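Local coordinates for natterin-like protein (Lethenteron camtschaticum, PDB 6IUL) that probably binds glycans on target cells through a jacalin-like lectin domain and kills them through an aerolysin-type pore-forming module, at residues Asp153-Thr158 with Pro276-Leu281; Lys193-Ser198 with Glu241-Lys246. All coordinates share one frame; numbering follows the deposited sequence.

Interaction 1: residues Asp153-Thr158 with Pro276-Leu281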
ATOM      1  N   ASP A 153       8.556 -18.269  -9.754  1.00 42.17           N
ATOM      2  CA  ASP A 153       8.514 -19.698  -9.369  1.00 43.41           C
ATOM      3  C   ASP A 153       8.155 -19.875  -7.890  1.00 41.63           C
ATOM      4  O   ASP A 153       8.862 -20.557  -7.142  1.00 38.81           O
ATOM      5  CB  ASP A 153       9.857 -20.404  -9.655  1.00 48.98           C
ATOM      6  CG  ASP A 153      10.287 -20.292 -11.120  1.00 56.37           C
ATOM      7  OD1 ASP A 153       9.431 -20.209 -12.037  1.00 63.88           O
ATOM      8  OD2 ASP A 153      11.501 -20.310 -11.355  1.00 59.43           O
ATOM      9  N   MET A 154       7.066 -19.230  -7.481  1.00 39.33           N
ATOM     10  CA  MET A 154       6.619 -19.231  -6.088  1.00 43.58           C
ATOM     11  C   MET A 154       6.032 -20.599  -5.717  1.00 40.27           C
ATOM     12  O   MET A 154       5.208 -21.121  -6.426  1.00 38.53           O
ATOM     13  CB  MET A 154       5.572 -18.132  -5.847  1.00 41.77           C
ATOM     14  CG  MET A 154       5.089 -18.035  -4.402  1.00 40.55           C
ATOM     15  SD  MET A 154       6.392 -17.568  -3.253  1.00 35.92           S
ATOM     16  CE  MET A 154       6.839 -15.924  -3.838  1.00 39.07           C
ATOM     17  N   LYS A 155       6.476 -21.148  -4.592  1.00 42.33           N
ATOM     18  CA  LYS A 155       6.007 -22.451  -4.117  1.00 40.13           C
ATOM     19  C   LYS A 155       5.778 -22.397  -2.628  1.00 36.12           C
ATOM     20  O   LYS A 155       6.523 -21.759  -1.911  1.00 38.50           O
ATOM     21  CB  LYS A 155       7.019 -23.569  -4.426  1.00 41.24           C
ATOM     22  CG  LYS A 155       7.081 -23.918  -5.884  1.00 47.77           C
ATOM     23  CD  LYS A 155       8.319 -24.746  -6.210  1.00 51.53           C
ATOM     24  CE  LYS A 155       8.311 -25.309  -7.619  1.00 58.23           C
ATOM     25  NZ  LYS A 155       8.791 -24.338  -8.638  1.00 63.69           N
ATOM     26  N   TYR A 156       4.726 -23.084  -2.178  1.00 36.14           N
ATOM     27  CA  TYR A 156       4.378 -23.216  -0.782  1.00 41.00           C
ATOM     28  C   TYR A 156       4.452 -24.719  -0.464  1.00 45.70           C
ATOM     29  O   TYR A 156       3.452 -25.444  -0.569  1.00 46.46           O
ATOM     30  CB  TYR A 156       2.973 -22.654  -0.523  1.00 39.90           C
ATOM     31  CG  TYR A 156       2.815 -21.266  -1.040  1.00 35.31           C
ATOM     32  CD1 TYR A 156       3.132 -20.176  -0.249  1.00 33.74           C
ATOM     33  CD2 TYR A 156       2.340 -21.049  -2.337  1.00 34.83           C
ATOM     34  CE1 TYR A 156       2.970 -18.877  -0.731  1.00 35.27           C
ATOM     35  CE2 TYR A 156       2.201 -19.773  -2.834  1.00 36.43           C
ATOM     36  CZ  TYR A 156       2.534 -18.686  -2.030  1.00 36.65           C
ATOM     37  OH  TYR A 156       2.397 -17.414  -2.539  1.00 35.65           O
ATOM     38  N   PRO A 157       5.654 -25.194  -0.113  1.00 47.25           N
ATOM     39  CA  PRO A 157       5.896 -26.651  -0.078  1.00 49.36           C
ATOM     40  C   PRO A 157       5.155 -27.419   1.053  1.00 43.50           C
ATOM     41  O   PRO A 157       5.035 -28.616   0.982  1.00 42.37           O
ATOM     42  CB  PRO A 157       7.428 -26.754   0.079  1.00 49.45           C
ATOM     43  CG  PRO A 157       7.850 -25.435   0.620  1.00 51.42           C
ATOM     44  CD  PRO A 157       6.867 -24.403   0.149  1.00 46.02           C
ATOM     45  N   THR A 158       4.676 -26.731   2.075  1.00 43.79           N
ATOM     46  CA  THR A 158       3.925 -27.400   3.145  1.00 42.96           C
ATOM     47  C   THR A 158       2.411 -27.176   3.041  1.00 48.28           C
ATOM     48  O   THR A 158       1.669 -27.576   3.937  1.00 41.61           O
ATOM     49  CB  THR A 158       4.365 -26.948   4.525  1.00 41.28           C
ATOM     50  OG1 THR A 158       3.979 -25.591   4.740  1.00 40.35           O
ATOM     51  CG2 THR A 158       5.899 -27.123   4.722  1.00 47.02           C
ATOM     52  N   PRO A 276       5.461 -21.368   4.930  1.00 41.30           N
ATOM     53  CA  PRO A 276       6.775 -21.175   4.303  1.00 40.54           C
ATOM     54  C   PRO A 276       6.688 -21.135   2.779  1.00 37.35           C
ATOM     55  O   PRO A 276       5.788 -21.761   2.194  1.00 35.41           O
ATOM     56  CB  PRO A 276       7.594 -22.412   4.773  1.00 42.22           C
ATOM     57  CG  PRO A 276       6.542 -23.437   5.130  1.00 43.82           C
ATOM     58  CD  PRO A 276       5.377 -22.641   5.671  1.00 42.57           C
ATOM     59  N   TYR A 277       7.600 -20.386   2.144  1.00 29.96           N
ATOM     60  CA  TYR A 277       7.653 -20.351   0.667  1.00 31.80           C
ATOM     61  C   TYR A 277       9.076 -20.470   0.170  1.00 31.30           C
ATOM     62  O   TYR A 277      10.015 -20.119   0.860  1.00 35.54           O
ATOM     63  CB  TYR A 277       7.016 -19.047   0.095  1.00 32.17           C
ATOM     64  CG  TYR A 277       7.905 -17.831   0.153  1.00 29.21           C
ATOM     65  CD1 TYR A 277       8.881 -17.600  -0.819  1.00 30.16           C
ATOM     66  CD2 TYR A 277       7.815 -16.941   1.200  1.00 31.97           C
ATOM     67  CE1 TYR A 277       9.712 -16.490  -0.765  1.00 30.35           C
ATOM     68  CE2 TYR A 277       8.627 -15.817   1.260  1.00 31.83           C
ATOM     69  CZ  TYR A 277       9.581 -15.603   0.275  1.00 32.03           C
ATOM     70  OH  TYR A 277      10.390 -14.499   0.379  1.00 28.04           O
ATOM     71  N   THR A 278       9.216 -20.946  -1.053  1.00 31.13           N
ATOM     72  CA  THR A 278      10.480 -20.901  -1.773  1.00 32.86           C
ATOM     73  C   THR A 278      10.191 -20.171  -3.080  1.00 34.34           C
ATOM     74  O   THR A 278       9.036 -20.168  -3.549  1.00 34.66           O
ATOM     75  CB  THR A 278      11.064 -22.295  -2.093  1.00 33.51           C
ATOM     76  OG1 THR A 278      10.165 -22.987  -2.944  1.00 35.82           O
ATOM     77  CG2 THR A 278      11.290 -23.130  -0.819  1.00 34.56           C
ATOM     78  N   ALA A 279      11.217 -19.534  -3.645  1.00 33.06           N
ATOM     79  CA  ALA A 279      11.044 -18.776  -4.866  1.00 34.08           C
ATOM     80  C   ALA A 279      12.394 -18.451  -5.488  1.00 34.55           C
ATOM     81  O   ALA A 279      13.433 -18.777  -4.951  1.00 32.66           O
ATOM     82  CB  ALA A 279      10.277 -17.463  -4.580  1.00 37.21           C
ATOM     83  N   LEU A 280      12.364 -17.788  -6.634  1.00 35.16           N
ATOM     84  CA  LEU A 280      13.572 -17.370  -7.315  1.00 33.85           C
ATOM     85  C   LEU A 280      13.512 -15.853  -7.560  1.00 33.69           C
ATOM     86  O   LEU A 280      12.547 -15.326  -8.134  1.00 32.38           O
ATOM     87  CB  LEU A 280      13.670 -18.148  -8.620  1.00 37.27           C
ATOM     88  CG  LEU A 280      14.896 -17.833  -9.487  1.00 45.15           C
ATOM     89  CD1 LEU A 280      16.174 -18.264  -8.759  1.00 49.15           C
ATOM     90  CD2 LEU A 280      14.838 -18.446 -10.873  1.00 47.53           C
ATOM     91  N   LEU A 281      14.551 -15.161  -7.144  1.00 32.61           N
ATOM     92  CA  LEU A 281      14.704 -13.758  -7.509  1.00 33.37           C
ATOM     93  C   LEU A 281      15.493 -13.678  -8.802  1.00 34.60           C
ATOM     94  O   LEU A 281      16.631 -14.149  -8.878  1.00 39.64           O
ATOM     95  CB  LEU A 281      15.416 -12.989  -6.403  1.00 34.89           C
ATOM     96  CG  LEU A 281      15.828 -11.553  -6.783  1.00 34.60           C
ATOM     97  CD1 LEU A 281      14.607 -10.722  -7.031  1.00 33.52           C
ATOM     98  CD2 LEU A 281      16.636 -10.931  -5.675  1.00 36.03           C
TER
HETATM   99  O   HOH W   1       4.012 -23.949   2.421  1.00 34.54           O
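Lys155 and Thr278 form the one bridged pair here, an antiparallel hydrogen-bonded pair at the end of strand 135-155, where it runs beside strand 260-285 in the aerolysin-like part of the chain. Both backbone bonds of the pair, Lys155 N to Thr278 O and Thr278 N to Lys155 O, measure 2.9 Å. Lys155 O also receives a CA-H contact from Tyr277 CA at 3.1 Å, so this oxygen is approached twice. On the face carrying the pair, Lys155 CB lies against Thr278 OG1, while the rest of the lysine chain leads away.

On the Met154 side the packing is apolar. With chi2 and chi3 both near +63°, the methionine chain folds back, bringing SD up to the Tyr277 ring at a slant, 4.3 Å from its centroid, in a Met-aromatic contact. Met154 CE comes to within 3.8 Å of Ala279 CB. The Tyr156 and Tyr277 side chains cross at a slant, CD1 of the former 4.1 Å from CB of the latter.

Farther out, the two tyrosines are held from strand 184-200 and just beyond it: Trp200 NE1 bonds to Tyr156 OH, its ring meets Tyr277 edge-to-face, and Ser201 O binds Tyr277 OH. Met154 rests on Val214 and Ala216 of strand 212-223. Past Tyr156 the direct ladder gives way to a water, which accepts from Thr158 N and donates to Pro276 O at 2.8 Å. Beside it, Thr158 OG1 sits 3.4 Å from Pro276 CG.

Interaction 2: residues Lys193-Ser198 with Glu241-Lys246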
ATOM      1  N   LYS A 193     -17.614  -4.738   3.938  1.00 31.10           N
ATOM      2  CA  LYS A 193     -16.257  -4.344   3.597  1.00 31.51           C
ATOM      3  C   LYS A 193     -15.252  -5.351   4.146  1.00 29.92           C
ATOM      4  O   LYS A 193     -15.312  -5.679   5.348  1.00 27.72           O
ATOM      5  CB  LYS A 193     -15.947  -2.973   4.215  1.00 32.70           C
ATOM      6  CG  LYS A 193     -14.486  -2.596   4.042  1.00 32.25           C
ATOM      7  CD  LYS A 193     -14.145  -1.272   4.680  1.00 36.72           C
ATOM      8  CE  LYS A 193     -12.691  -0.885   4.400  1.00 35.74           C
ATOM      9  NZ  LYS A 193     -12.410   0.460   4.919  1.00 35.92           N
ATOM     10  N   ILE A 194     -14.352  -5.838   3.286  1.00 27.31           N
ATOM     11  CA  ILE A 194     -13.241  -6.682   3.734  1.00 28.28           C
ATOM     12  C   ILE A 194     -11.923  -6.140   3.205  1.00 29.11           C
ATOM     13  O   ILE A 194     -11.878  -5.472   2.167  1.00 26.24           O
ATOM     14  CB  ILE A 194     -13.373  -8.161   3.288  1.00 28.17           C
ATOM     15  CG1 ILE A 194     -13.408  -8.284   1.784  1.00 27.24           C
ATOM     16  CG2 ILE A 194     -14.628  -8.792   3.883  1.00 31.36           C
ATOM     17  CD1 ILE A 194     -13.325  -9.690   1.247  1.00 24.67           C
ATOM     18  N   ILE A 195     -10.854  -6.449   3.914  1.00 30.50           N
ATOM     19  CA  ILE A 195      -9.485  -6.090   3.479  1.00 33.36           C
ATOM     20  C   ILE A 195      -8.619  -7.362   3.413  1.00 33.62           C
ATOM     21  O   ILE A 195      -8.192  -7.877   4.452  1.00 37.84           O
ATOM     22  CB  ILE A 195      -8.852  -5.092   4.460  1.00 36.18           C
ATOM     23  CG1 ILE A 195      -9.814  -3.907   4.675  1.00 40.79           C
ATOM     24  CG2 ILE A 195      -7.467  -4.627   3.971  1.00 38.98           C
ATOM     25  CD1 ILE A 195      -9.268  -2.742   5.470  1.00 41.79           C
ATOM     26  N   LYS A 196      -8.380  -7.871   2.209  1.00 34.33           N
ATOM     27  CA  LYS A 196      -7.456  -9.002   1.997  1.00 38.56           C
ATOM     28  C   LYS A 196      -6.000  -8.520   2.088  1.00 41.62           C
ATOM     29  O   LYS A 196      -5.708  -7.388   1.725  1.00 43.11           O
ATOM     30  CB  LYS A 196      -7.694  -9.652   0.648  1.00 38.85           C
ATOM     31  CG  LYS A 196      -9.010 -10.410   0.517  1.00 42.69           C
ATOM     32  CD  LYS A 196      -9.201 -10.937  -0.923  1.00 47.66           C
ATOM     33  CE  LYS A 196     -10.122 -12.135  -0.968  1.00 57.57           C
ATOM     34  NZ  LYS A 196     -10.590 -12.541  -2.331  1.00 63.46           N
ATOM     35  N   LYS A 197      -5.103  -9.357   2.604  1.00 39.38           N
ATOM     36  CA  LYS A 197      -3.697  -8.979   2.751  1.00 40.00           C
ATOM     37  C   LYS A 197      -2.765 -10.069   2.277  1.00 37.37           C
ATOM     38  O   LYS A 197      -3.052 -11.255   2.471  1.00 34.88           O
ATOM     39  CB  LYS A 197      -3.386  -8.616   4.198  1.00 44.16           C
ATOM     40  CG  LYS A 197      -4.041  -7.331   4.660  1.00 52.64           C
ATOM     41  CD  LYS A 197      -3.457  -6.764   5.953  1.00 56.00           C
ATOM     42  CE  LYS A 197      -3.759  -5.260   5.991  1.00 64.36           C
ATOM     43  NZ  LYS A 197      -3.306  -4.558   7.214  1.00 70.31           N
ATOM     44  N   SER A 198      -1.634  -9.651   1.709  1.00 34.55           N
ATOM     45  CA  SER A 198      -0.573 -10.540   1.242  1.00 35.73           C
ATOM     46  C   SER A 198       0.812  -9.977   1.612  1.00 40.54           C
ATOM     47  O   SER A 198       1.077  -8.768   1.463  1.00 37.18           O
ATOM     48  CB  SER A 198      -0.649 -10.683  -0.265  1.00 36.30           C
ATOM     49  OG  SER A 198      -1.664 -11.576  -0.665  1.00 44.21           O
ATOM     50  N   GLU A 241       4.417  -6.574  -0.373  1.00 35.98           N
ATOM     51  CA  GLU A 241       3.442  -6.365   0.658  1.00 40.59           C
ATOM     52  C   GLU A 241       2.273  -5.609   0.066  1.00 41.44           C
ATOM     53  O   GLU A 241       2.450  -4.560  -0.566  1.00 33.32           O
ATOM     54  CB  GLU A 241       4.023  -5.639   1.848  1.00 47.37           C
ATOM     55  CG  GLU A 241       3.264  -6.026   3.121  1.00 62.54           C
ATOM     56  CD  GLU A 241       4.118  -6.113   4.360  1.00 68.68           C
ATOM     57  OE1 GLU A 241       5.362  -6.150   4.240  1.00 78.56           O
ATOM     58  OE2 GLU A 241       3.514  -6.166   5.455  1.00 71.00           O
ATOM     59  N   GLU A 242       1.071  -6.160   0.249  1.00 40.16           N
ATOM     60  CA  GLU A 242      -0.063  -5.715  -0.541  1.00 43.96           C
ATOM     61  C   GLU A 242      -1.336  -5.883   0.216  1.00 42.16           C
ATOM     62  O   GLU A 242      -1.475  -6.803   1.015  1.00 34.77           O
ATOM     63  CB  GLU A 242      -0.150  -6.523  -1.842  1.00 49.91           C
ATOM     64  CG  GLU A 242      -0.745  -5.716  -2.958  1.00 59.96           C
ATOM     65  CD  GLU A 242      -0.377  -6.249  -4.322  1.00 65.58           C
ATOM     66  OE1 GLU A 242      -0.950  -7.294  -4.699  1.00 72.95           O
ATOM     67  OE2 GLU A 242       0.441  -5.597  -5.016  1.00 66.45           O
ATOM     68  N   SER A 243      -2.294  -4.998  -0.021  1.00 40.01           N
ATOM     69  CA  SER A 243      -3.622  -5.185   0.544  1.00 41.09           C
ATOM     70  C   SER A 243      -4.652  -4.840  -0.512  1.00 40.90           C
ATOM     71  O   SER A 243      -4.382  -4.044  -1.407  1.00 37.77           O
ATOM     72  CB  SER A 243      -3.793  -4.352   1.796  1.00 40.99           C
ATOM     73  OG  SER A 243      -4.303  -3.109   1.425  1.00 50.01           O
ATOM     74  N   GLU A 244      -5.801  -5.520  -0.475  1.00 41.34           N
ATOM     75  CA  GLU A 244      -6.865  -5.281  -1.431  1.00 42.51           C
ATOM     76  C   GLU A 244      -8.163  -5.013  -0.643  1.00 45.01           C
ATOM     77  O   GLU A 244      -8.588  -5.849   0.160  1.00 39.81           O
ATOM     78  CB  GLU A 244      -7.014  -6.483  -2.358  1.00 45.19           C
ATOM     79  CG  GLU A 244      -8.103  -6.343  -3.425  1.00 49.94           C
ATOM     80  CD  GLU A 244      -8.589  -7.687  -4.041  1.00 53.56           C
ATOM     81  OE1 GLU A 244      -8.239  -8.787  -3.560  1.00 55.48           O
ATOM     82  OE2 GLU A 244      -9.375  -7.647  -5.012  1.00 54.86           O
ATOM     83  N   GLU A 245      -8.788  -3.863  -0.879  1.00 41.37           N
ATOM     84  CA  GLU A 245     -10.072  -3.543  -0.257  1.00 38.11           C
ATOM     85  C   GLU A 245     -11.228  -3.942  -1.170  1.00 37.53           C
ATOM     86  O   GLU A 245     -11.198  -3.727  -2.377  1.00 33.95           O
ATOM     87  CB  GLU A 245     -10.158  -2.051   0.022  1.00 42.67           C
ATOM     88  CG  GLU A 245      -8.927  -1.484   0.722  1.00 43.24           C
ATOM     89  CD  GLU A 245      -9.282  -0.507   1.774  1.00 45.72           C
ATOM     90  OE1 GLU A 245      -8.405  -0.266   2.612  1.00 51.59           O
ATOM     91  OE2 GLU A 245     -10.452  -0.018   1.779  1.00 53.63           O
ATOM     92  N   LYS A 246     -12.265  -4.511  -0.598  1.00 34.50           N
ATOM     93  CA  LYS A 246     -13.343  -5.049  -1.405  1.00 38.54           C
ATOM     94  C   LYS A 246     -14.654  -4.966  -0.605  1.00 34.15           C
ATOM     95  O   LYS A 246     -14.647  -4.905   0.613  1.00 31.95           O
ATOM     96  CB  LYS A 246     -12.917  -6.491  -1.711  1.00 46.77           C
ATOM     97  CG  LYS A 246     -13.806  -7.377  -2.570  1.00 56.33           C
ATOM     98  CD  LYS A 246     -12.933  -8.363  -3.398  1.00 60.76           C
ATOM     99  CE  LYS A 246     -13.447  -9.802  -3.538  1.00 64.52           C
ATOM    100  NZ  LYS A 246     -14.806  -9.923  -4.121  1.00 69.86           N
TER
HETATM  101  O   HOH W   2      -9.478   0.732   4.558  1.00 36.53           O
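Ile194 to Ser198 pair residue for residue with Lys246 to Glu242 in a regular antiparallel beta ladder, within the elongated sheet of the aerolysin-like module. Its backbone bonding is complete: Ile194-Lys246, Lys196-Glu244 and Ser198-Glu242 are hydrogen-bonded pairs, each closed by two N-H to O=C bonds of 2.8 to 3.0 Å between the backbone N and O atoms of its two residues. Ile195-Glu245 and Lys197-Ser243 are the non-hydrogen-bonded pairs between them, where CA-H groups face carbonyls, as Ile195 CA does Glu244 O at 3.4 Å.

Charged contacts follow the alternation of faces. On the side of Ile195 and Glu245, Lys193 reaches out fully extended and crosses the glutamate obliquely, its NZ 3.7 Å from Glu245 OE2 in a long salt bridge. A water accepts from this NZ; the ammonium also bonds Phe210 O of the second subunit, placing this end of the ladder against that subunit. On the other face Lys196 and Glu244 run side by side, aliphatic CD touching OE1 at 3.5 Å, yet their charged ends stay beyond salt-bridge range. Lys246 finds its carboxylate in Glu248.

Apolar contact is modest: Ile194 lies alongside the stem of Lys246, and also meets Tyr304 of strand 290-313. CG1 of Ile194, placed between its own N and carbonyl carbon (chi1 60°), comes within 4.0 Å of Lys246 CB.

In the fold
Interactions 1 and 2 lie in one sheet, their centres 21 Å apart and their nearest atoms about 7 Å, without touching. Along the chain, 153-158 comes first, then both segments of interaction 2, then 276-281, so interaction 1 brackets interaction 2. Strand 241-256 is followed directly by strand 260-285, and strand 290-313 pairs with both 184-200 and 260-285, tying the two antiparallel contacts into one mixed sheet of the aerolysin-like module. Interaction 1 lies where strand 135-155 ends; interaction 2 reaches the second subunit. Such extended sheets are characteristic of aerolysin-type pore-forming proteins.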